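Local coordinates for organic hydroperoxide resistance protein OhrB (Bacillus subtilis, PDB 2BJO) that helps the bacterium resist organic hydroperoxides as a stress-response member of the OsmC/Ohr family, at residues A[94-99]-A[129-134]. The protein carries 3 engineered substitutions. Numbering follows the deposited sequence.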
loop_
_atom_site.group_PDB
_atom_site.type_symbol
_atom_site.label_atom_id
_atom_site.label_comp_id
_atom_site.label_asym_id
_atom_site.label_seq_id
_atom_site.Cartn_x
_atom_site.Cartn_y
_atom_site.Cartn_z
ATOM N N VAL A 94 3.522 -2.322 -11.314
ATOM C CA VAL A 94 2.072 -2.208 -11.091
ATOM C C VAL A 94 1.289 -2.151 -12.402
ATOM O O VAL A 94 1.617 -1.323 -13.236
ATOM C CB VAL A 94 1.659 -0.941 -10.270
ATOM C CG1 VAL A 94 0.146 -0.888 -10.026
ATOM C CG2 VAL A 94 2.344 -0.862 -8.905
ATOM N N THR A 95 0.263 -2.988 -12.562
ATOM C CA THR A 95 -0.735 -2.829 -13.613
ATOM C C THR A 95 -2.113 -2.642 -12.962
ATOM O O THR A 95 -2.450 -3.292 -11.974
ATOM C CB THR A 95 -0.617 -3.975 -14.644
ATOM O OG1 THR A 95 0.630 -3.811 -15.338
ATOM C CG2 THR A 95 -1.730 -3.936 -15.673
ATOM N N LEU A 96 -2.931 -1.735 -13.493
ATOM C CA LEU A 96 -4.318 -1.547 -13.074
ATOM C C LEU A 96 -5.224 -1.817 -14.277
ATOM O O LEU A 96 -5.067 -1.158 -15.302
ATOM C CB LEU A 96 -4.572 -0.148 -12.489
ATOM C CG LEU A 96 -3.730 0.313 -11.293
ATOM C CD1 LEU A 96 -3.813 1.821 -11.084
ATOM C CD2 LEU A 96 -4.105 -0.392 -9.994
ATOM N N VAL A 97 -6.156 -2.764 -14.155
ATOM C CA VAL A 97 -7.054 -3.137 -15.255
ATOM C C VAL A 97 -8.397 -2.563 -14.827
ATOM O O VAL A 97 -8.979 -2.996 -13.832
ATOM C CB VAL A 97 -7.164 -4.637 -15.529
ATOM C CG1 VAL A 97 -7.954 -4.906 -16.828
ATOM C CG2 VAL A 97 -5.796 -5.292 -15.684
ATOM N N VAL A 98 -8.874 -1.583 -15.590
ATOM C CA VAL A 98 -10.079 -0.855 -15.242
ATOM C C VAL A 98 -11.294 -1.257 -16.081
ATOM O O VAL A 98 -11.272 -1.115 -17.312
ATOM C CB VAL A 98 -9.823 0.656 -15.385
ATOM C CG1 VAL A 98 -11.039 1.432 -14.915
ATOM C CG2 VAL A 98 -8.577 1.076 -14.612
ATOM N N ASN A 99 -12.314 -1.754 -15.386
ATOM C CA ASN A 99 -13.596 -2.151 -15.939
ATOM C C ASN A 99 -14.577 -1.075 -15.496
ATOM O O ASN A 99 -14.888 -1.003 -14.307
ATOM C CB ASN A 99 -14.020 -3.559 -15.509
ATOM C CG ASN A 99 -15.412 -3.965 -16.016
ATOM O OD1 ASN A 99 -16.000 -3.359 -16.909
ATOM N ND2 ASN A 99 -15.967 -5.007 -15.411
ATOM N N VAL A 129 7.758 4.031 -10.424
ATOM C CA VAL A 129 7.112 2.822 -10.920
ATOM C C VAL A 129 6.425 3.229 -12.214
ATOM O O VAL A 129 5.829 4.291 -12.330
ATOM C CB VAL A 129 6.065 2.210 -9.961
ATOM C CG1 VAL A 129 5.359 0.977 -10.575
ATOM C CG2 VAL A 129 6.710 1.843 -8.657
ATOM N N ASP A 130 6.513 2.320 -13.173
ATOM C CA ASP A 130 5.972 2.489 -14.513
ATOM C C ASP A 130 4.570 1.846 -14.522
ATOM O O ASP A 130 4.337 0.773 -15.088
ATOM C CB ASP A 130 6.994 1.969 -15.544
ATOM C CG ASP A 130 7.796 0.728 -15.096
ATOM O OD1 ASP A 130 8.079 0.522 -13.881
ATOM O OD2 ASP A 130 8.168 -0.061 -16.004
ATOM N N VAL A 131 3.632 2.546 -13.884
ATOM C CA VAL A 131 2.243 2.096 -13.714
ATOM C C VAL A 131 1.464 1.990 -15.035
ATOM O O VAL A 131 1.186 3.001 -15.694
ATOM C CB VAL A 131 1.451 3.006 -12.737
ATOM C CG1 VAL A 131 0.017 2.496 -12.587
ATOM C CG2 VAL A 131 2.140 3.068 -11.381
ATOM N N LYS A 132 1.117 0.763 -15.405
ATOM C CA LYS A 132 0.387 0.457 -16.642
ATOM C C LYS A 132 -1.105 0.425 -16.358
ATOM O O LYS A 132 -1.554 -0.262 -15.447
ATOM C CB LYS A 132 0.783 -0.887 -17.253
ATOM C CG LYS A 132 2.247 -0.920 -17.675
ATOM C CD LYS A 132 2.771 -2.333 -17.828
ATOM C CE LYS A 132 4.285 -2.339 -18.035
ATOM N NZ LYS A 132 4.817 -3.731 -17.886
ATOM N N LEU A 133 -1.837 1.185 -17.167
ATOM C CA LEU A 133 -3.274 1.416 -17.084
ATOM C C LEU A 133 -3.921 0.769 -18.298
ATOM O O LEU A 133 -3.567 1.076 -19.429
ATOM C CB LEU A 133 -3.611 2.903 -17.067
ATOM C CG LEU A 133 -2.964 3.736 -15.962
ATOM C CD1 LEU A 133 -3.378 5.168 -16.145
ATOM C CD2 LEU A 133 -3.275 3.319 -14.544
ATOM N N GLU A 134 -4.857 -0.135 -18.044
ATOM C CA GLU A 134 -5.545 -0.892 -19.073
ATOM C C GLU A 134 -7.046 -0.782 -18.863
ATOM O O GLU A 134 -7.523 -1.033 -17.772
ATOM C CB GLU A 134 -5.133 -2.364 -19.013
ATOM C CG GLU A 134 -3.651 -2.571 -19.265
ATOM C CD GLU A 134 -3.173 -4.022 -19.195
ATOM O OE1 GLU A 134 -4.005 -4.952 -19.060
ATOM O OE2 GLU A 134 -1.930 -4.204 -19.286
HETATM O O HOH W 1 4.431 -1.661 -14.180
#
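The Glu134 carboxylate lies flat above two methyls of the neighbouring strand, both on the same face: Thr95 CG2 is 3.6 Å from OE2, and Val97 CG2 is 3.8 Å from OE1. Beside it, Lys132 CB lies 3.5 Å from Thr95 OG1, before the extended lysine chain leads away. Thr95 presents both branches because OG1 stands beside the backbone N (chi1 -68°), turning CG2 to Glu134.

Beneath these groups the backbones run parallel, in register Thr95-Lys132, Leu96-Leu133 and Val97-Glu134. Four hydrogen bonds join them, from Lys132 N to Val94 O (3.1 Å) through to Val98 N to Glu134 O (2.6 Å, N-H...O angle 176°). At the start of the pairing, a water donates to both Val94 O and Asp130 O, bridging the strand to the loop that leads into Lys132.

The opposite face is apolar. Leu96 and Leu133 lie side by side, CD1 to CD2 3.8 Å, while Val94 CG2 meets Val129 CG1 at 3.9 Å; Tyr52 and Phe56 of helix 44-65, which carries disulfide-forming Cys55, pack against Leu96. Helices 105-118 and 120-125 connect the strands, a beta-alpha-beta crossover.

The chemistry is thus two-sided: charged ends on the solvent-facing side, hydrocarbon toward the helices.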